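Local coordinates for tail spike protein (Acinetobacter phage vB_AbaP_AS12, PDB 6EU4), which probably serves as the trimeric receptor-binding spike of the phage tail, recognising and perhaps degrading capsular polysaccharide of its host, Acinetobacter baumannii, at residues V131-N136 / I209-P214; Q271-C276 / Y284-N289. All blocks are in the same frame, centred on the assembly; numbering follows the deposited sequence.

Contact 1: residues V131-N136 / I209-P214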
loop_
_atom_site.group_PDB
_atom_site.type_symbol
_atom_site.label_atom_id
_atom_site.label_comp_id
_atom_site.label_asym_id
_atom_site.label_seq_id
_atom_site.Cartn_x
_atom_site.Cartn_y
_atom_site.Cartn_z
ATOM N N VAL A 131 -9.538 -0.411 -35.820
ATOM C CA VAL A 131 -10.153 -1.722 -35.652
ATOM C C VAL A 131 -10.766 -1.760 -34.266
ATOM O O VAL A 131 -10.225 -1.162 -33.329
ATOM C CB VAL A 131 -9.154 -2.877 -35.862
ATOM C CG1 VAL A 131 -8.645 -2.850 -37.321
ATOM C CG2 VAL A 131 -7.972 -2.809 -34.883
ATOM N N TYR A 132 -11.918 -2.405 -34.153
ATOM C CA TYR A 132 -12.645 -2.416 -32.899
ATOM C C TYR A 132 -12.791 -3.834 -32.363
ATOM O O TYR A 132 -12.705 -4.827 -33.092
ATOM C CB TYR A 132 -14.024 -1.752 -33.063
ATOM C CG TYR A 132 -15.007 -2.526 -33.915
ATOM C CD1 TYR A 132 -15.783 -3.547 -33.371
ATOM C CD2 TYR A 132 -15.151 -2.241 -35.265
ATOM C CE1 TYR A 132 -16.679 -4.260 -34.164
ATOM C CE2 TYR A 132 -16.044 -2.948 -36.053
ATOM C CZ TYR A 132 -16.802 -3.946 -35.488
ATOM O OH TYR A 132 -17.676 -4.658 -36.261
ATOM N N TYR A 133 -12.994 -3.909 -31.055
ATOM C CA TYR A 133 -13.344 -5.150 -30.402
ATOM C C TYR A 133 -14.537 -4.887 -29.497
ATOM O O TYR A 133 -14.781 -3.748 -29.091
ATOM C CB TYR A 133 -12.151 -5.709 -29.614
ATOM C CG TYR A 133 -11.618 -4.802 -28.507
ATOM C CD1 TYR A 133 -10.768 -3.738 -28.790
ATOM C CD2 TYR A 133 -11.940 -5.036 -27.169
ATOM C CE1 TYR A 133 -10.280 -2.923 -27.779
ATOM C CE2 TYR A 133 -11.446 -4.214 -26.154
ATOM C CZ TYR A 133 -10.625 -3.162 -26.464
ATOM O OH TYR A 133 -10.130 -2.349 -25.463
ATOM N N ASN A 134 -15.284 -5.958 -29.183
ATOM C CA ASN A 134 -16.486 -5.837 -28.376
ATOM C C ASN A 134 -16.226 -6.444 -27.020
ATOM O O ASN A 134 -15.622 -5.786 -26.151
ATOM C CB ASN A 134 -17.688 -6.483 -29.089
ATOM C CG ASN A 134 -17.958 -5.893 -30.464
ATOM O OD1 ASN A 134 -18.087 -6.632 -31.445
ATOM N ND2 ASN A 134 -18.074 -4.568 -30.543
ATOM N N SER A 135 -16.678 -7.665 -26.746
ATOM C CA SER A 135 -16.575 -8.267 -25.426
ATOM C C SER A 135 -16.098 -9.704 -25.558
ATOM O O SER A 135 -16.168 -10.311 -26.629
ATOM C CB SER A 135 -17.928 -8.196 -24.704
ATOM O OG SER A 135 -18.207 -6.841 -24.390
ATOM N N ASN A 136 -15.619 -10.255 -24.442
ATOM C CA ASN A 136 -15.140 -11.635 -24.407
ATOM C C ASN A 136 -14.086 -11.879 -25.477
ATOM O O ASN A 136 -14.082 -12.910 -26.150
ATOM C CB ASN A 136 -16.299 -12.616 -24.557
ATOM C CG ASN A 136 -16.107 -13.880 -23.738
ATOM O OD1 ASN A 136 -16.683 -14.037 -22.658
ATOM N ND2 ASN A 136 -15.302 -14.793 -24.259
ATOM N N ILE A 209 -5.607 8.935 -31.305
ATOM C CA ILE A 209 -5.704 8.211 -30.043
ATOM C C ILE A 209 -5.183 6.805 -30.259
ATOM O O ILE A 209 -5.496 6.174 -31.265
ATOM C CB ILE A 209 -7.166 8.171 -29.561
ATOM C CG1 ILE A 209 -7.728 9.574 -29.387
ATOM C CG2 ILE A 209 -7.302 7.367 -28.257
ATOM C CD1 ILE A 209 -9.275 9.600 -29.412
ATOM N N GLY A 210 -4.403 6.297 -29.312
ATOM C CA GLY A 210 -3.990 4.922 -29.405
ATOM C C GLY A 210 -5.124 3.930 -29.202
ATOM O O GLY A 210 -5.558 3.236 -30.131
ATOM N N LEU A 211 -5.624 3.874 -27.975
ATOM C CA LEU A 211 -6.765 3.040 -27.614
ATOM C C LEU A 211 -7.879 3.947 -27.123
ATOM O O LEU A 211 -7.745 4.580 -26.069
ATOM C CB LEU A 211 -6.372 2.025 -26.544
ATOM C CG LEU A 211 -7.527 1.214 -25.956
ATOM C CD1 LEU A 211 -8.195 0.334 -27.008
ATOM C CD2 LEU A 211 -7.073 0.376 -24.754
ATOM N N TYR A 212 -8.974 4.011 -27.881
ATOM C CA TYR A 212 -10.174 4.724 -27.465
ATOM C C TYR A 212 -11.130 3.672 -26.910
ATOM O O TYR A 212 -11.697 2.871 -27.659
ATOM C CB TYR A 212 -10.806 5.516 -28.604
ATOM C CG TYR A 212 -11.989 6.331 -28.131
ATOM C CD1 TYR A 212 -11.881 7.154 -27.021
ATOM C CD2 TYR A 212 -13.223 6.246 -28.758
ATOM C CE1 TYR A 212 -12.951 7.888 -26.561
ATOM C CE2 TYR A 212 -14.309 6.982 -28.304
ATOM C CZ TYR A 212 -14.166 7.799 -27.203
ATOM O OH TYR A 212 -15.231 8.543 -26.736
ATOM N N ALA A 213 -11.287 3.671 -25.602
ATOM C CA ALA A 213 -12.044 2.638 -24.893
ATOM C C ALA A 213 -13.025 3.329 -23.963
ATOM O O ALA A 213 -12.867 3.307 -22.735
ATOM C CB ALA A 213 -11.105 1.705 -24.133
ATOM N N PRO A 214 -14.058 3.961 -24.521
ATOM C CA PRO A 214 -14.872 4.864 -23.694
ATOM C C PRO A 214 -15.592 4.142 -22.564
ATOM O O PRO A 214 -15.589 4.632 -21.427
ATOM C CB PRO A 214 -15.848 5.487 -24.699
ATOM C CG PRO A 214 -15.811 4.587 -25.918
ATOM C CD PRO A 214 -14.406 4.036 -25.947
#

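Contact 2: residues Q271-C276 / Y284-N289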
loop_
_atom_site.group_PDB
_atom_site.type_symbol
_atom_site.label_atom_id
_atom_site.label_comp_id
_atom_site.label_asym_id
_atom_site.label_seq_id
_atom_site.Cartn_x
_atom_site.Cartn_y
_atom_site.Cartn_z
ATOM N N GLN A 271 -9.881 0.565 -10.814
ATOM C CA GLN A 271 -8.818 0.443 -11.814
ATOM C C GLN A 271 -7.489 0.259 -11.094
ATOM O O GLN A 271 -7.141 1.057 -10.218
ATOM C CB GLN A 271 -8.736 1.677 -12.721
ATOM C CG GLN A 271 -10.024 2.000 -13.455
ATOM C CD GLN A 271 -10.404 0.933 -14.466
ATOM O OE1 GLN A 271 -9.728 0.744 -15.482
ATOM N NE2 GLN A 271 -11.498 0.230 -14.197
ATOM N N THR A 272 -6.767 -0.804 -11.435
ATOM C CA THR A 272 -5.435 -1.044 -10.895
ATOM C C THR A 272 -4.417 -0.911 -12.016
ATOM O O THR A 272 -4.616 -1.454 -13.107
ATOM C CB THR A 272 -5.306 -2.445 -10.275
ATOM O OG1 THR A 272 -6.264 -2.622 -9.225
ATOM C CG2 THR A 272 -3.914 -2.624 -9.633
ATOM N N PHE A 273 -3.308 -0.226 -11.718
ATOM C CA PHE A 273 -2.186 -0.060 -12.638
ATOM C C PHE A 273 -0.933 -0.557 -11.945
ATOM O O PHE A 273 -0.561 -0.025 -10.895
ATOM C CB PHE A 273 -2.003 1.403 -13.044
ATOM C CG PHE A 273 -3.225 2.007 -13.680
ATOM C CD1 PHE A 273 -4.206 2.590 -12.902
ATOM C CD2 PHE A 273 -3.392 1.999 -15.057
ATOM C CE1 PHE A 273 -5.342 3.137 -13.487
ATOM C CE2 PHE A 273 -4.539 2.539 -15.635
ATOM C CZ PHE A 273 -5.492 3.110 -14.853
ATOM N N ILE A 274 -0.299 -1.573 -12.522
ATOM C CA ILE A 274 0.904 -2.187 -11.972
ATOM C C ILE A 274 1.993 -2.080 -13.022
ATOM O O ILE A 274 1.856 -2.642 -14.119
ATOM C CB ILE A 274 0.656 -3.655 -11.586
ATOM C CG1 ILE A 274 -0.429 -3.697 -10.496
ATOM C CG2 ILE A 274 1.941 -4.298 -11.076
ATOM C CD1 ILE A 274 -0.846 -5.091 -10.085
ATOM N N GLY A 275 3.075 -1.379 -12.692
ATOM C CA GLY A 275 4.185 -1.277 -13.642
ATOM C C GLY A 275 3.804 -0.637 -14.959
ATOM O O GLY A 275 4.352 -1.005 -16.009
ATOM N N CYS A 276 2.900 0.333 -14.925
ATOM C CA CYS A 276 2.534 1.083 -16.112
ATOM C C CYS A 276 3.412 2.319 -16.223
ATOM O O CYS A 276 4.060 2.746 -15.262
ATOM C CB CYS A 276 1.057 1.474 -16.088
ATOM S SG CYS A 276 -0.043 -0.007 -16.121
ATOM N N TYR A 284 -0.777 16.604 -19.840
ATOM C CA TYR A 284 -0.871 15.853 -18.598
ATOM C C TYR A 284 -0.319 14.456 -18.815
ATOM O O TYR A 284 -0.586 13.834 -19.840
ATOM C CB TYR A 284 -2.315 15.696 -18.099
ATOM C CG TYR A 284 -3.024 16.974 -17.817
ATOM C CD1 TYR A 284 -2.646 17.771 -16.741
ATOM C CD2 TYR A 284 -4.104 17.378 -18.596
ATOM C CE1 TYR A 284 -3.299 18.941 -16.469
ATOM C CE2 TYR A 284 -4.757 18.566 -18.333
ATOM C CZ TYR A 284 -4.341 19.336 -17.267
ATOM O OH TYR A 284 -5.002 20.507 -16.976
ATOM N N GLY A 285 0.380 13.929 -17.817
ATOM C CA GLY A 285 0.726 12.521 -17.836
ATOM C C GLY A 285 -0.510 11.657 -17.650
ATOM O O GLY A 285 -0.849 10.816 -18.490
ATOM N N TRP A 286 -1.194 11.881 -16.537
ATOM C CA TRP A 286 -2.435 11.208 -16.198
ATOM C C TRP A 286 -3.503 12.260 -15.989
ATOM O O TRP A 286 -3.304 13.204 -15.215
ATOM C CB TRP A 286 -2.276 10.402 -14.914
ATOM C CG TRP A 286 -1.282 9.324 -14.954
ATOM C CD1 TRP A 286 0.077 9.445 -14.894
ATOM C CD2 TRP A 286 -1.558 7.917 -15.029
ATOM N NE1 TRP A 286 0.663 8.201 -14.929
ATOM C CE2 TRP A 286 -0.322 7.249 -15.012
ATOM C CE3 TRP A 286 -2.736 7.167 -15.110
ATOM C CZ2 TRP A 286 -0.219 5.860 -15.088
ATOM C CZ3 TRP A 286 -2.636 5.783 -15.177
ATOM C CH2 TRP A 286 -1.379 5.148 -15.163
ATOM N N ASP A 287 -4.610 12.126 -16.702
ATOM C CA ASP A 287 -5.751 13.026 -16.593
ATOM C C ASP A 287 -6.901 12.159 -16.086
ATOM O O ASP A 287 -7.511 11.425 -16.866
ATOM C CB ASP A 287 -6.053 13.680 -17.946
ATOM C CG ASP A 287 -7.182 14.694 -17.882
ATOM O OD1 ASP A 287 -7.953 14.688 -16.888
ATOM O OD2 ASP A 287 -7.305 15.503 -18.839
ATOM N N LEU A 288 -7.153 12.199 -14.776
ATOM C CA LEU A 288 -8.082 11.299 -14.105
ATOM C C LEU A 288 -9.274 12.080 -13.580
ATOM O O LEU A 288 -9.114 13.106 -12.899
ATOM C CB LEU A 288 -7.399 10.576 -12.944
ATOM C CG LEU A 288 -6.099 9.859 -13.293
ATOM C CD1 LEU A 288 -5.588 9.170 -12.050
ATOM C CD2 LEU A 288 -6.287 8.844 -14.424
ATOM N N ASN A 289 -10.462 11.608 -13.920
ATOM C CA ASN A 289 -11.706 12.224 -13.497
ATOM C C ASN A 289 -12.658 11.135 -13.020
ATOM O O ASN A 289 -12.866 10.138 -13.721
ATOM C CB ASN A 289 -12.314 13.021 -14.657
ATOM C CG ASN A 289 -13.631 13.660 -14.290
ATOM O OD1 ASN A 289 -13.770 14.280 -13.222
ATOM N ND2 ASN A 289 -14.624 13.505 -15.169
#

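Contact 1: residues V131-N136 / I209-P214
Y133 meets L211 through the far end of its phenol, and the route from CB to hydroxyl shows how a long side chain can bridge strands with no backbone hydrogen bond between them. CB of Y133 is still 7.7 Å from CD1 of L211. The first torsion sets CG between the backbone N and the carbonyl carbon (chi1 60°), and from there the ring leads toward 209-214. The gap closes along one side of the ring: CD1 of Y133 is 5.1 Å from CD1 of L211, and CE1 of Y133 then comes to 3.9 Å from that same methyl. The methyl lies near the ring plane, so it meets the aromatic edge.

The span follows from the fold. In this parallel beta-helix, strand 131-133 pairs with 175-179, which in turn pairs with 211-212, so the contact skips a whole coil. Accordingly, CA of Y133 and CA of A213 are 9.6 Å apart. Side chains of M177 and A179, on the intervening strand, pack against the tyrosine as it passes.

At the tip, OH of Y133 lies 3.7 Å from CD1 of L211 and 4.2 Å from its CD2, so both methyls of the fork face the oxygen, CD1 the nearer. The leucine reaches this place with CG anti to its backbone N (chi1 172°), and its side chain crosses the tyrosine at about a right angle. A213 adds a looser touch, its CB 4.4 Å from OH of Y133. The phenol oxygen is nonetheless not left to hydrocarbon alone: buried as it is, it hydrogen-bonds to the hydroxyl of Y221, a partner that holds the oxygen in place while its flank rests on the leucine methyls.

Contact 2: residues Q271-C276 / Y284-N289
W286 drives the edge of its indole against the face of F273, a T-shaped pair inside the parallel beta-helix of this spike. The six-membered ring does the touching: its centroid lies 5.0 Å from that of F273, with the planes at 82°. CZ3 of W286 stands over the centre of the phenyl ring, while CH2 of W286 makes the nearest approach, 3.7 Å from CD2 of F273. Such an arrangement sets the positive rim of C-H bonds against the electron-rich face.

The strands belong to different faces of the helix, which is why the pair can form. CA of F273 and CA of W286 are 11.8 Å apart, and the two side chains enter the interior from these separate walls, sliding past each other in opposite directions. In both residues CG lies anti to the carbonyl carbon (chi1 -57° in the phenylalanine, -62° in the tryptophan), which sends each ring from its wall into the interior, where the two meet. C276 comes up beside the indole, its CB 4.5 Å from CH2 of W286.

Further out, the pair belongs to aromatic rows that run along the helix: F273 stacks with W243, and W286 stacks with F255 and meets F315. Outside the core, D287 forms a salt bridge with R253, and I274 lies in the subunit interface, packed against I274 of the second subunit. From two residues before F273 in the same strand, Q271 accepts a hydrogen bond at OE1 from the indole NE1 of W243, which probably fixes the ring that stacks on F273, and its NE2 is given to the backbone O of T269.

Followed from the N terminus, the chain enters the beta-helix, lays down strand 131-133, and passes through the 72 residues that include strand 175-179 before 209-214 closes contact 1. Contact 2 opens later, at Q271, and closes after only seven intervening residues. The two therefore lie in series, neither nested nor crossed. Contact 1 ties coils two turns apart on one wall; contact 2 joins two walls through the interior. Their centres are 18 Å apart, and their nearest atoms, about 8 Å apart, do not touch. Both segment pairs also reach the second subunit, which places them in the trimeric body of the spike.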